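Local structure of N-terminal acetyltransferase-like protein (Chaetomium thermophilum, 5NNP) at residues L490-E495 / R509-V513; R551-F557 / Y664-S669; P670-Q676 / A698-D703; M659-N663 / V682-K686. The protein probably serves as the helical, TPR-containing auxiliary subunit of an N-terminal acetyltransferase complex, supporting its catalytic partner. One frame throughout, in Å; residues are numbered along the deposited sequence.

Overall arrangement
Reading from the N terminus, contact 1 comes first and stands in series with the others: it closes the short turn between helix 487-499 and helix 503-523. Contact 2 spans much further, bringing the start of helix 554-572 to the end of helix 654-668 across 106 intervening residues, part of which are not modelled. Contact 4 pairs helix 654-668 with helix 673-685, and contact 3 pairs helix 673-685 with helix 689-702. Contact 4 crosses both contact 2 and contact 3 along the chain, whereas contacts 2 and 3 follow in series and touch through Phe557 and Asn672. Contact 1 packs on contact 2 through Val513 and Phe555, and on contact 4 through His511 and Phe661.

Contact 1. Residues L490-E495 / R509-V513; sequences LTEDGE and RYHTV
Asp493 OD2 is gripped by Arg509 and by a water. Arg509 NE donates to it at 2.6 Å with a nearly straight N-H...O angle of 168°, and Arg509 NH2 adds a weak bond at 3.4 Å. The water donates to Asp493 OD2 from 3.1 Å while accepting from that same NH2. Arg509 NE comes to the anti side of the carboxylate, which is nearly coplanar with the guanidinium. The bend at chi2 of Arg509 (-68°) carries its chain past Gly494, with CG 3.8 Å from Gly494 CA, before it reaches the acid. Leu490 CB packs on Val513 CG2 at 3.9 Å. Tyr510 extends its ring past Gly494 toward Glu495, its hydroxyl bonding to Gln498. The axes of the two short segments approach to 8.8 Å and cross at -158°, close to antiparallel, as in a helical hairpin. Because Asn458 holds Asp493 OD1, both carboxylate oxygens are satisfied, and this buried aspartate is probably kept ionised by the arginine beside it.

Contact 2. Residues R551-F557 / Y664-S669; sequences REHPFYF and YILQFS
The loop leading into helix 554-572 meets the end of helix 654-668 through Arg551 stacked on Tyr664. The guanidinium lies flat on the ring, centres 4.1 Å apart and planes at 16°, while Arg551 CD makes a CH-pi contact 3.5 Å from the same ring's centroid. The extended chain from CG to NE (chi2 -180°) carries CD and the guanidinium out over the ring face. Tyr664 directs its edge at the face of Tyr556 in an offset edge-to-face pair, centroids 5.7 Å apart and planes at 77°. At the next residue of each segment, Ile665 CG2 lies 3.4 Å from Phe557 CE1. Water links the Ser669 hydroxyl to the other backbone: OG is 2.7 Å from each of two waters, one of which donates to Glu552 O. His553 caps its helix, ND1 accepting from Phe555 N. Helix 503-523 covers the Arg551 and Tyr556 side through Asp518, Gln521 and Phe517; Leu666 touches helix 673-685, and another protein chain packs on Glu552 and Ser669.

Contact 3. Residues P670-Q676 / A698-D703; sequences PKNIDGQ and AASAID
Ile673 and Ile702 meet tip to tip in the helical hairpin of helices 673-685 and 689-702, where the first turn of one helix lies beside the last turn of the other; the exact spacing of their carbons is doubtful in this model. Next to them Ala699 CB fills the space between two side chains of the opposite helix, 3.6 Å from Gln676 CB and 3.9 Å from Ile673 CG2. The small side chain suits the close backbones, since the CA atoms of Ile673 and Ala699 are only 5.1 Å apart. Ala698 CB presses on the amide of Gln676, 3.4 Å from its CD. This amide is placed by a bend at chi2 (-64°), which folds it back toward the preceding loop, where NE2 donates to Pro670 O at 3.2 Å and 175°, in the carbonyl plane and on a lone pair. Replacing Gln676 by an alanine would probably leave Pro670 O without this donor and open a gap beside Ala698 CB. In the outer shell, the backbone amide Lys671 N donates a hydrogen bond to an aromatic side chain of another protein chain, and Phe557 of helix 554-572 touches Asn672. That loop leads into the helix through the N-cap Asn672, whose OD1 accepts a weak bond from Asp674 N at 3.5 Å.

Contact 4. Residues M659-N663 / V682-K686; sequences MKFLN and VYIRK
Met659 and Val682 are the closest pair of backbone positions, yet their CA atoms stay 8.7 Å apart, so the two helices are bridged by side chains alone. Met659 does most of the bridging. Its chain curls through chi2 (-44°) and chi3 (-69°), bringing SD to 4.0 Å from Val682 CG1 and CE to 3.7 Å from Tyr683 CE1, where the methyl lies obliquely to the ring. Leu662 comes from the next turn of the same helix, tip to tip with Val682, and its CD2 is 4.0 Å from Val682 CG1 and 4.1 Å from Tyr683 CZ. Lys686 runs toward Met659 end to end, NZ 3.4 Å from Met659 CG, but its charge is paired with Glu19 of another protein chain of the assembly, which also packs on Met659 and Tyr683. A serine in place of Met659 would probably open a gap beside Val682 CG1 and the Tyr683 ring and leave the Lys686 chain with less to lie against. Tyr683 also touches Leu691, Ala692 and Cys695 of helix 689-702. Apolar side chains meeting between consecutive helices 654-668 and 673-685 are consistent with the helical hairpins of a TPR-like array, the family to which this region is assigned.

Contact 1. Residues L490-E495 / R509-V513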
loop_
_atom_site.group_PDB
_atom_site.type_symbol
_atom_site.label_atom_id
_atom_site.label_comp_id
_atom_site.label_asym_id
_atom_site.label_seq_id
_atom_site.Cartn_x
_atom_site.Cartn_y
_atom_site.Cartn_z
ATOM N N LEU A 490 -0.530 6.084 15.685
ATOM C CA LEU A 490 -1.926 6.394 15.983
ATOM C C LEU A 490 -2.633 5.180 16.590
ATOM O O LEU A 490 -3.356 5.311 17.578
ATOM C CB LEU A 490 -2.661 6.871 14.732
ATOM C CG LEU A 490 -2.289 8.250 14.163
ATOM C CD1 LEU A 490 -3.043 8.527 12.865
ATOM C CD2 LEU A 490 -2.550 9.351 15.155
ATOM N N THR A 491 -2.402 3.999 16.020
ATOM C CA THR A 491 -3.041 2.787 16.533
ATOM C C THR A 491 -2.538 2.453 17.938
ATOM O O THR A 491 -3.335 2.221 18.850
ATOM C CB THR A 491 -2.806 1.579 15.613
ATOM O OG1 THR A 491 -3.163 1.918 14.271
ATOM C CG2 THR A 491 -3.653 0.405 16.057
ATOM N N GLU A 492 -1.216 2.429 18.102
ATOM C CA GLU A 492 -0.598 2.165 19.400
ATOM C C GLU A 492 -1.048 3.163 20.464
ATOM O O GLU A 492 -1.360 2.796 21.592
ATOM C CB GLU A 492 0.924 2.201 19.269
ATOM C CG GLU A 492 1.513 0.963 18.622
ATOM C CD GLU A 492 1.353 -0.266 19.483
ATOM O OE1 GLU A 492 1.436 -1.380 18.950
ATOM O OE2 GLU A 492 1.158 -0.124 20.711
ATOM N N ASP A 493 -1.074 4.437 20.096
ATOM C CA ASP A 493 -1.516 5.485 21.004
ATOM C C ASP A 493 -2.953 5.242 21.457
ATOM O O ASP A 493 -3.290 5.460 22.618
ATOM C CB ASP A 493 -1.400 6.854 20.338
ATOM C CG ASP A 493 -1.547 7.999 21.323
ATOM O OD1 ASP A 493 -0.997 7.911 22.441
ATOM O OD2 ASP A 493 -2.207 9.000 20.974
ATOM N N GLY A 494 -3.794 4.794 20.532
ATOM C CA GLY A 494 -5.188 4.533 20.833
ATOM C C GLY A 494 -5.349 3.374 21.796
ATOM O O GLY A 494 -6.052 3.488 22.801
ATOM N N GLU A 495 -4.689 2.261 21.494
ATOM C CA GLU A 495 -4.771 1.076 22.323
ATOM C C GLU A 495 -4.284 1.379 23.739
ATOM O O GLU A 495 -4.873 0.915 24.724
ATOM C CB GLU A 495 -3.981 -0.070 21.683
ATOM C CG GLU A 495 -4.560 -0.500 20.339
ATOM C CD GLU A 495 -3.812 -1.641 19.675
ATOM O OE1 GLU A 495 -2.718 -2.021 20.139
ATOM O OE2 GLU A 495 -4.328 -2.173 18.678
ATOM N N ARG A 509 -8.431 8.373 17.977
ATOM C CA ARG A 509 -7.319 7.773 17.230
ATOM C C ARG A 509 -7.802 6.788 16.168
ATOM O O ARG A 509 -7.397 6.879 15.003
ATOM C CB ARG A 509 -6.355 7.065 18.178
ATOM C CG ARG A 509 -5.762 7.977 19.229
ATOM C CD ARG A 509 -4.818 8.989 18.584
ATOM N NE ARG A 509 -4.241 9.860 19.597
ATOM C CZ ARG A 509 -4.772 11.016 19.982
ATOM N NH1 ARG A 509 -5.889 11.450 19.431
ATOM N NH2 ARG A 509 -4.184 11.737 20.927
ATOM N N TYR A 510 -8.648 5.839 16.576
ATOM C CA TYR A 510 -9.197 4.857 15.640
ATOM C C TYR A 510 -9.931 5.564 14.485
ATOM O O TYR A 510 -9.769 5.201 13.309
ATOM C CB TYR A 510 -10.133 3.873 16.357
ATOM C CG TYR A 510 -9.482 3.154 17.525
ATOM C CD1 TYR A 510 -8.128 2.836 17.496
ATOM C CD2 TYR A 510 -10.212 2.813 18.666
ATOM C CE1 TYR A 510 -7.517 2.189 18.552
ATOM C CE2 TYR A 510 -9.608 2.165 19.732
ATOM C CZ TYR A 510 -8.257 1.853 19.670
ATOM O OH TYR A 510 -7.637 1.210 20.729
ATOM N N HIS A 511 -10.709 6.592 14.813
ATOM C CA HIS A 511 -11.360 7.374 13.772
ATOM C C HIS A 511 -10.347 8.048 12.838
ATOM O O HIS A 511 -10.585 8.163 11.636
ATOM C CB HIS A 511 -12.295 8.414 14.384
ATOM C CG HIS A 511 -13.648 7.872 14.708
ATOM N ND1 HIS A 511 -14.766 8.171 13.963
ATOM C CD2 HIS A 511 -14.057 7.029 15.684
ATOM C CE1 HIS A 511 -15.810 7.544 14.473
ATOM N NE2 HIS A 511 -15.406 6.843 15.517
ATOM N N THR A 512 -9.215 8.479 13.380
ATOM C CA THR A 512 -8.204 9.115 12.547
ATOM C C THR A 512 -7.594 8.146 11.527
ATOM O O THR A 512 -7.381 8.513 10.371
ATOM C CB THR A 512 -7.107 9.744 13.419
ATOM O OG1 THR A 512 -7.683 10.825 14.149
ATOM C CG2 THR A 512 -5.956 10.283 12.584
ATOM N N VAL A 513 -7.318 6.915 11.948
ATOM C CA VAL A 513 -6.849 5.881 11.032
ATOM C C VAL A 513 -7.901 5.564 9.948
ATOM O O VAL A 513 -7.576 5.294 8.799
ATOM C CB VAL A 513 -6.496 4.606 11.803
ATOM C CG1 VAL A 513 -6.280 3.434 10.870
ATOM C CG2 VAL A 513 -5.278 4.852 12.674
HETATM O O HOH W 1 -1.762 11.430 22.846
#

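Contact 2. Residues R551-F557 / Y664-S669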
loop_
_atom_site.group_PDB
_atom_site.type_symbol
_atom_site.label_atom_id
_atom_site.label_comp_id
_atom_site.label_asym_id
_atom_site.label_seq_id
_atom_site.Cartn_x
_atom_site.Cartn_y
_atom_site.Cartn_z
ATOM N N ARG A 551 -8.883 -1.572 1.746
ATOM C CA ARG A 551 -8.996 -1.711 3.176
ATOM C C ARG A 551 -8.880 -3.146 3.639
ATOM O O ARG A 551 -9.254 -3.457 4.760
ATOM C CB ARG A 551 -10.308 -1.098 3.648
ATOM C CG ARG A 551 -10.312 0.398 3.480
ATOM C CD ARG A 551 -11.596 0.950 3.951
ATOM N NE ARG A 551 -11.702 2.384 3.734
ATOM C CZ ARG A 551 -12.011 2.919 2.564
ATOM N NH1 ARG A 551 -12.173 2.131 1.511
ATOM N NH2 ARG A 551 -12.135 4.234 2.441
ATOM N N GLU A 552 -8.358 -4.025 2.789
ATOM C CA GLU A 552 -8.058 -5.387 3.235
ATOM C C GLU A 552 -6.731 -5.383 4.002
ATOM O O GLU A 552 -6.356 -6.361 4.646
ATOM C CB GLU A 552 -7.983 -6.348 2.058
ATOM C CG GLU A 552 -6.677 -6.245 1.279
ATOM C CD GLU A 552 -6.548 -7.298 0.198
ATOM O OE1 GLU A 552 -7.507 -8.066 -0.003
ATOM O OE2 GLU A 552 -5.490 -7.354 -0.459
ATOM N N HIS A 553 -6.024 -4.262 3.919
ATOM C CA HIS A 553 -4.700 -4.133 4.515
ATOM C C HIS A 553 -4.808 -4.246 6.026
ATOM O O HIS A 553 -5.696 -3.632 6.629
ATOM C CB HIS A 553 -4.078 -2.787 4.128
ATOM C CG HIS A 553 -2.582 -2.771 4.171
ATOM N ND1 HIS A 553 -1.870 -2.760 5.353
ATOM C CD2 HIS A 553 -1.661 -2.765 3.176
ATOM C CE1 HIS A 553 -0.576 -2.745 5.083
ATOM N NE2 HIS A 553 -0.422 -2.743 3.770
ATOM N N PRO A 554 -3.899 -5.008 6.652
ATOM C CA PRO A 554 -3.969 -5.115 8.111
ATOM C C PRO A 554 -3.867 -3.750 8.801
ATOM O O PRO A 554 -4.372 -3.596 9.917
ATOM C CB PRO A 554 -2.774 -6.005 8.456
ATOM C CG PRO A 554 -2.518 -6.779 7.285
ATOM C CD PRO A 554 -2.820 -5.843 6.115
ATOM N N PHE A 555 -3.273 -2.766 8.127
ATOM C CA PHE A 555 -3.207 -1.399 8.650
ATOM C C PHE A 555 -4.589 -0.803 8.909
ATOM O O PHE A 555 -4.761 -0.036 9.866
ATOM C CB PHE A 555 -2.420 -0.495 7.699
ATOM C CG PHE A 555 -0.964 -0.403 8.032
ATOM C CD1 PHE A 555 -0.377 -1.338 8.851
ATOM C CD2 PHE A 555 -0.192 0.647 7.559
ATOM C CE1 PHE A 555 0.961 -1.244 9.183
ATOM C CE2 PHE A 555 1.148 0.752 7.886
ATOM C CZ PHE A 555 1.724 -0.189 8.704
ATOM N N TYR A 556 -5.567 -1.150 8.064
ATOM C CA TYR A 556 -6.958 -0.793 8.331
ATOM C C TYR A 556 -7.563 -1.706 9.401
ATOM O O TYR A 556 -8.202 -1.245 10.345
ATOM C CB TYR A 556 -7.831 -0.873 7.063
ATOM C CG TYR A 556 -9.304 -0.700 7.392
ATOM C CD1 TYR A 556 -9.872 0.562 7.444
ATOM C CD2 TYR A 556 -10.114 -1.797 7.708
ATOM C CE1 TYR A 556 -11.207 0.735 7.773
ATOM C CE2 TYR A 556 -11.444 -1.639 8.039
ATOM C CZ TYR A 556 -11.991 -0.371 8.072
ATOM O OH TYR A 556 -13.320 -0.198 8.408
ATOM N N PHE A 557 -7.371 -3.006 9.226
ATOM C CA PHE A 557 -8.080 -3.995 10.018
ATOM C C PHE A 557 -7.841 -3.847 11.522
ATOM O O PHE A 557 -8.777 -3.903 12.306
ATOM C CB PHE A 557 -7.688 -5.403 9.566
ATOM C CG PHE A 557 -8.450 -6.488 10.268
ATOM C CD1 PHE A 557 -9.642 -6.964 9.736
ATOM C CD2 PHE A 557 -7.992 -7.013 11.474
ATOM C CE1 PHE A 557 -10.364 -7.955 10.378
ATOM C CE2 PHE A 557 -8.708 -7.998 12.127
ATOM C CZ PHE A 557 -9.901 -8.475 11.576
ATOM N N TYR A 664 -16.466 -2.587 6.474
ATOM C CA TYR A 664 -15.223 -2.780 5.733
ATOM C C TYR A 664 -14.514 -4.035 6.186
ATOM O O TYR A 664 -13.863 -4.708 5.389
ATOM C CB TYR A 664 -14.293 -1.590 5.905
ATOM C CG TYR A 664 -14.679 -0.379 5.107
ATOM C CD1 TYR A 664 -15.318 -0.508 3.878
ATOM C CD2 TYR A 664 -14.389 0.898 5.570
ATOM C CE1 TYR A 664 -15.661 0.601 3.136
ATOM C CE2 TYR A 664 -14.729 2.005 4.839
ATOM C CZ TYR A 664 -15.365 1.848 3.619
ATOM O OH TYR A 664 -15.691 2.946 2.878
ATOM N N ILE A 665 -14.615 -4.328 7.478
ATOM C CA ILE A 665 -13.961 -5.502 8.029
ATOM C C ILE A 665 -14.517 -6.750 7.387
ATOM O O ILE A 665 -13.774 -7.569 6.867
ATOM C CB ILE A 665 -14.139 -5.595 9.548
ATOM C CG1 ILE A 665 -13.508 -4.381 10.232
ATOM C CG2 ILE A 665 -13.537 -6.887 10.075
ATOM C CD1 ILE A 665 -13.443 -4.491 11.753
ATOM N N LEU A 666 -15.837 -6.874 7.420
ATOM C CA LEU A 666 -16.527 -8.041 6.873
ATOM C C LEU A 666 -16.456 -8.112 5.352
ATOM O O LEU A 666 -16.490 -9.202 4.774
ATOM C CB LEU A 666 -17.995 -8.049 7.310
ATOM C CG LEU A 666 -18.255 -8.206 8.809
ATOM C CD1 LEU A 666 -19.748 -8.106 9.057
ATOM C CD2 LEU A 666 -17.687 -9.521 9.365
ATOM N N GLN A 667 -16.376 -6.960 4.698
ATOM C CA GLN A 667 -16.388 -6.949 3.249
ATOM C C GLN A 667 -15.011 -7.134 2.640
ATOM O O GLN A 667 -14.892 -7.665 1.538
ATOM C CB GLN A 667 -16.983 -5.658 2.724
ATOM C CG GLN A 667 -16.859 -5.543 1.220
ATOM C CD GLN A 667 -17.217 -4.174 0.714
ATOM O OE1 GLN A 667 -17.564 -3.285 1.496
ATOM N NE2 GLN A 667 -17.137 -3.990 -0.602
ATOM N N PHE A 668 -13.965 -6.704 3.339
ATOM C CA PHE A 668 -12.637 -6.765 2.741
ATOM C C PHE A 668 -11.752 -7.802 3.405
ATOM O O PHE A 668 -10.789 -8.260 2.801
ATOM C CB PHE A 668 -11.982 -5.375 2.748
ATOM C CG PHE A 668 -12.582 -4.439 1.730
ATOM C CD1 PHE A 668 -12.291 -4.583 0.379
ATOM C CD2 PHE A 668 -13.488 -3.459 2.107
ATOM C CE1 PHE A 668 -12.871 -3.733 -0.568
ATOM C CE2 PHE A 668 -14.076 -2.624 1.160
ATOM C CZ PHE A 668 -13.768 -2.758 -0.168
ATOM N N SER A 669 -12.107 -8.214 4.616
ATOM C CA SER A 669 -11.338 -9.220 5.351
ATOM C C SER A 669 -12.212 -10.384 5.836
ATOM O O SER A 669 -12.078 -10.835 6.977
ATOM C CB SER A 669 -10.637 -8.578 6.552
ATOM O OG SER A 669 -9.851 -7.460 6.169
HETATM O O HOH W 2 -11.286 -5.202 6.321
HETATM O O HOH W 3 -7.236 -7.473 6.990
#

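Contact 3. Residues P670-Q676 / A698-D703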
loop_
_atom_site.group_PDB
_atom_site.type_symbol
_atom_site.label_atom_id
_atom_site.label_comp_id
_atom_site.label_asym_id
_atom_site.label_seq_id
_atom_site.Cartn_x
_atom_site.Cartn_y
_atom_site.Cartn_z
ATOM N N PRO A 670 -13.108 -10.880 4.973
ATOM C CA PRO A 670 -14.020 -11.928 5.440
ATOM C C PRO A 670 -13.312 -13.176 5.954
ATOM O O PRO A 670 -13.865 -13.847 6.828
ATOM C CB PRO A 670 -14.848 -12.261 4.194
ATOM C CG PRO A 670 -14.035 -11.799 3.057
ATOM C CD PRO A 670 -13.290 -10.589 3.542
ATOM N N LYS A 671 -12.118 -13.476 5.443
ATOM C CA LYS A 671 -11.411 -14.694 5.840
ATOM C C LYS A 671 -10.773 -14.574 7.220
ATOM O O LYS A 671 -10.063 -15.471 7.673
ATOM C CB LYS A 671 -10.335 -15.054 4.822
ATOM C CG LYS A 671 -10.838 -15.207 3.405
ATOM C CD LYS A 671 -9.887 -16.060 2.591
ATOM C CE LYS A 671 -10.108 -15.865 1.110
ATOM N NZ LYS A 671 -9.591 -14.536 0.684
ATOM N N ASN A 672 -11.039 -13.462 7.886
ATOM C CA ASN A 672 -10.439 -13.192 9.174
ATOM C C ASN A 672 -11.439 -13.420 10.316
ATOM O O ASN A 672 -12.364 -12.631 10.500
ATOM C CB ASN A 672 -9.912 -11.766 9.174
ATOM C CG ASN A 672 -8.918 -11.519 10.261
ATOM O OD1 ASN A 672 -9.063 -12.021 11.375
ATOM N ND2 ASN A 672 -7.895 -10.737 9.950
ATOM N N ILE A 673 -11.248 -14.498 11.079
ATOM C CA ILE A 673 -12.218 -14.923 12.095
ATOM C C ILE A 673 -12.491 -13.894 13.183
ATOM O O ILE A 673 -13.618 -13.789 13.657
ATOM C CB ILE A 673 -11.784 -16.211 12.805
ATOM C CG1 ILE A 673 -11.484 -17.315 11.807
ATOM C CG2 ILE A 673 -12.914 -16.743 13.707
ATOM C CD1 ILE A 673 -11.872 -18.701 12.356
ATOM N N ASP A 674 -11.463 -13.151 13.587
ATOM C CA ASP A 674 -11.614 -12.139 14.628
ATOM C C ASP A 674 -12.703 -11.154 14.249
ATOM O O ASP A 674 -13.514 -10.759 15.098
ATOM C CB ASP A 674 -10.301 -11.390 14.868
ATOM C CG ASP A 674 -9.229 -12.262 15.490
ATOM O OD1 ASP A 674 -9.569 -13.234 16.195
ATOM O OD2 ASP A 674 -8.035 -11.969 15.272
ATOM N N GLY A 675 -12.705 -10.770 12.969
ATOM C CA GLY A 675 -13.726 -9.909 12.405
ATOM C C GLY A 675 -15.111 -10.530 12.456
ATOM O O GLY A 675 -16.067 -9.869 12.852
ATOM N N GLN A 676 -15.217 -11.800 12.070
ATOM C CA GLN A 676 -16.484 -12.542 12.107
ATOM C C GLN A 676 -17.044 -12.714 13.523
ATOM O O GLN A 676 -18.258 -12.615 13.753
ATOM C CB GLN A 676 -16.303 -13.913 11.459
ATOM C CG GLN A 676 -15.916 -13.828 9.989
ATOM C CD GLN A 676 -17.007 -13.190 9.165
ATOM O OE1 GLN A 676 -18.084 -12.900 9.685
ATOM N NE2 GLN A 676 -16.744 -12.972 7.872
ATOM N N ALA A 698 -19.602 -17.931 8.724
ATOM C CA ALA A 698 -18.281 -17.602 8.173
ATOM C C ALA A 698 -17.158 -18.045 9.119
ATOM O O ALA A 698 -16.251 -18.791 8.738
ATOM C CB ALA A 698 -18.176 -16.104 7.884
ATOM N N ALA A 699 -17.235 -17.576 10.359
ATOM C CA ALA A 699 -16.257 -17.910 11.376
ATOM C C ALA A 699 -16.130 -19.422 11.543
ATOM O O ALA A 699 -15.038 -19.949 11.753
ATOM C CB ALA A 699 -16.633 -17.260 12.692
ATOM N N SER A 700 -17.250 -20.124 11.447
ATOM C CA SER A 700 -17.231 -21.568 11.663
ATOM C C SER A 700 -16.605 -22.268 10.463
ATOM O O SER A 700 -15.990 -23.325 10.595
ATOM C CB SER A 700 -18.638 -22.110 11.923
ATOM O OG SER A 700 -18.602 -23.514 12.105
ATOM N N ALA A 701 -16.757 -21.669 9.290
ATOM C CA ALA A 701 -16.163 -22.245 8.099
ATOM C C ALA A 701 -14.651 -22.105 8.164
ATOM O O ALA A 701 -13.930 -22.887 7.559
ATOM C CB ALA A 701 -16.713 -21.589 6.859
ATOM N N ILE A 702 -14.173 -21.114 8.912
ATOM C CA ILE A 702 -12.735 -20.903 9.073
ATOM C C ILE A 702 -12.128 -21.800 10.166
ATOM O O ILE A 702 -11.074 -22.403 9.969
ATOM C CB ILE A 702 -12.423 -19.437 9.396
ATOM C CG1 ILE A 702 -13.103 -18.517 8.374
ATOM C CG2 ILE A 702 -10.915 -19.211 9.434
ATOM C CD1 ILE A 702 -12.842 -17.024 8.593
ATOM N N ASP A 703 -12.787 -21.877 11.319
ATOM C CA ASP A 703 -12.345 -22.760 12.394
ATOM C C ASP A 703 -13.557 -23.364 13.080
ATOM O O ASP A 703 -14.114 -22.770 14.004
ATOM C CB ASP A 703 -11.477 -22.003 13.408
ATOM C CG ASP A 703 -10.690 -22.935 14.332
ATOM O OD1 ASP A 703 -11.045 -24.132 14.434
ATOM O OD2 ASP A 703 -9.717 -22.463 14.963
#

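Contact 4. Residues M659-N663 / V682-K686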
loop_
_atom_site.group_PDB
_atom_site.type_symbol
_atom_site.label_atom_id
_atom_site.label_comp_id
_atom_site.label_asym_id
_atom_site.label_seq_id
_atom_site.Cartn_x
_atom_site.Cartn_y
_atom_site.Cartn_z
ATOM N N MET A 659 -20.726 0.445 12.803
ATOM C CA MET A 659 -21.046 -0.140 11.500
ATOM C C MET A 659 -20.092 0.243 10.359
ATOM O O MET A 659 -19.720 -0.613 9.562
ATOM C CB MET A 659 -22.475 0.223 11.107
ATOM C CG MET A 659 -23.516 -0.324 12.066
ATOM S SD MET A 659 -23.151 -2.032 12.504
ATOM C CE MET A 659 -23.445 -2.911 10.968
ATOM N N LYS A 660 -19.685 1.505 10.267
ATOM C CA LYS A 660 -18.784 1.887 9.177
ATOM C C LYS A 660 -17.419 1.185 9.290
ATOM O O LYS A 660 -16.799 0.851 8.267
ATOM C CB LYS A 660 -18.606 3.416 9.113
ATOM C CG LYS A 660 -17.779 4.050 10.224
ATOM C CD LYS A 660 -17.400 5.492 9.868
ATOM C CE LYS A 660 -16.414 6.098 10.866
ATOM N NZ LYS A 660 -16.134 7.547 10.626
ATOM N N PHE A 661 -16.965 0.938 10.522
ATOM C CA PHE A 661 -15.749 0.155 10.728
ATOM C C PHE A 661 -15.951 -1.316 10.368
ATOM O O PHE A 661 -15.132 -1.924 9.666
ATOM C CB PHE A 661 -15.279 0.250 12.175
ATOM C CG PHE A 661 -14.896 1.640 12.616
ATOM C CD1 PHE A 661 -15.837 2.493 13.168
ATOM C CD2 PHE A 661 -13.583 2.074 12.510
ATOM C CE1 PHE A 661 -15.478 3.763 13.592
ATOM C CE2 PHE A 661 -13.218 3.339 12.930
ATOM C CZ PHE A 661 -14.163 4.187 13.474
ATOM N N LEU A 662 -17.051 -1.879 10.861
ATOM C CA LEU A 662 -17.346 -3.298 10.719
ATOM C C LEU A 662 -17.617 -3.712 9.268
ATOM O O LEU A 662 -17.110 -4.736 8.806
ATOM C CB LEU A 662 -18.542 -3.663 11.596
ATOM C CG LEU A 662 -18.975 -5.120 11.511
ATOM C CD1 LEU A 662 -17.854 -6.010 12.030
ATOM C CD2 LEU A 662 -20.288 -5.339 12.266
ATOM N N ASN A 663 -18.422 -2.921 8.563
ATOM C CA ASN A 663 -18.726 -3.168 7.152
ATOM C C ASN A 663 -17.491 -3.405 6.285
ATOM O O ASN A 663 -17.463 -4.312 5.451
ATOM C CB ASN A 663 -19.516 -2.001 6.557
ATOM C CG ASN A 663 -20.917 -1.868 7.136
ATOM O OD1 ASN A 663 -21.522 -2.839 7.615
ATOM N ND2 ASN A 663 -21.447 -0.654 7.081
ATOM N N VAL A 682 -21.805 -7.802 17.542
ATOM C CA VAL A 682 -22.515 -6.577 17.155
ATOM C C VAL A 682 -23.951 -6.824 16.699
ATOM O O VAL A 682 -24.862 -6.095 17.102
ATOM C CB VAL A 682 -21.793 -5.831 16.020
ATOM C CG1 VAL A 682 -22.692 -4.742 15.427
ATOM C CG2 VAL A 682 -20.473 -5.246 16.511
ATOM N N TYR A 683 -24.161 -7.851 15.878
ATOM C CA TYR A 683 -25.489 -8.118 15.315
ATOM C C TYR A 683 -26.514 -8.734 16.279
ATOM O O TYR A 683 -27.706 -8.431 16.171
ATOM C CB TYR A 683 -25.366 -9.014 14.086
ATOM C CG TYR A 683 -24.783 -8.299 12.892
ATOM C CD1 TYR A 683 -25.248 -7.051 12.515
ATOM C CD2 TYR A 683 -23.759 -8.867 12.152
ATOM C CE1 TYR A 683 -24.721 -6.394 11.424
ATOM C CE2 TYR A 683 -23.226 -8.218 11.063
ATOM C CZ TYR A 683 -23.710 -6.980 10.704
ATOM O OH TYR A 683 -23.181 -6.330 9.618
ATOM N N ILE A 684 -26.092 -9.593 17.205
ATOM C CA ILE A 684 -27.072 -10.110 18.170
ATOM C C ILE A 684 -27.615 -8.967 19.020
ATOM O O ILE A 684 -28.806 -8.929 19.346
ATOM C CB ILE A 684 -26.500 -11.193 19.104
ATOM C CG1 ILE A 684 -25.110 -10.804 19.585
ATOM C CG2 ILE A 684 -26.460 -12.535 18.405
ATOM C CD1 ILE A 684 -24.401 -11.917 20.288
ATOM N N ARG A 685 -26.731 -8.029 19.358
ATOM C CA ARG A 685 -27.095 -6.862 20.154
ATOM C C ARG A 685 -28.014 -5.933 19.363
ATOM O O ARG A 685 -28.918 -5.302 19.916
ATOM C CB ARG A 685 -25.834 -6.123 20.614
ATOM C CG ARG A 685 -25.031 -6.880 21.673
ATOM C CD ARG A 685 -23.731 -6.173 21.984
ATOM N NE ARG A 685 -22.948 -6.807 23.048
ATOM C CZ ARG A 685 -22.367 -8.003 22.957
ATOM N NH1 ARG A 685 -22.501 -8.737 21.857
ATOM N NH2 ARG A 685 -21.662 -8.477 23.980
ATOM N N LYS A 686 -27.777 -5.874 18.058
ATOM C CA LYS A 686 -28.564 -5.061 17.142
ATOM C C LYS A 686 -29.909 -5.719 16.839
ATOM O O LYS A 686 -30.738 -5.143 16.135
ATOM C CB LYS A 686 -27.782 -4.833 15.845
ATOM C CG LYS A 686 -27.433 -3.385 15.546
ATOM C CD LYS A 686 -26.729 -3.257 14.190
ATOM C CE LYS A 686 -27.112 -1.948 13.512
ATOM N NZ LYS A 686 -26.595 -1.851 12.121
#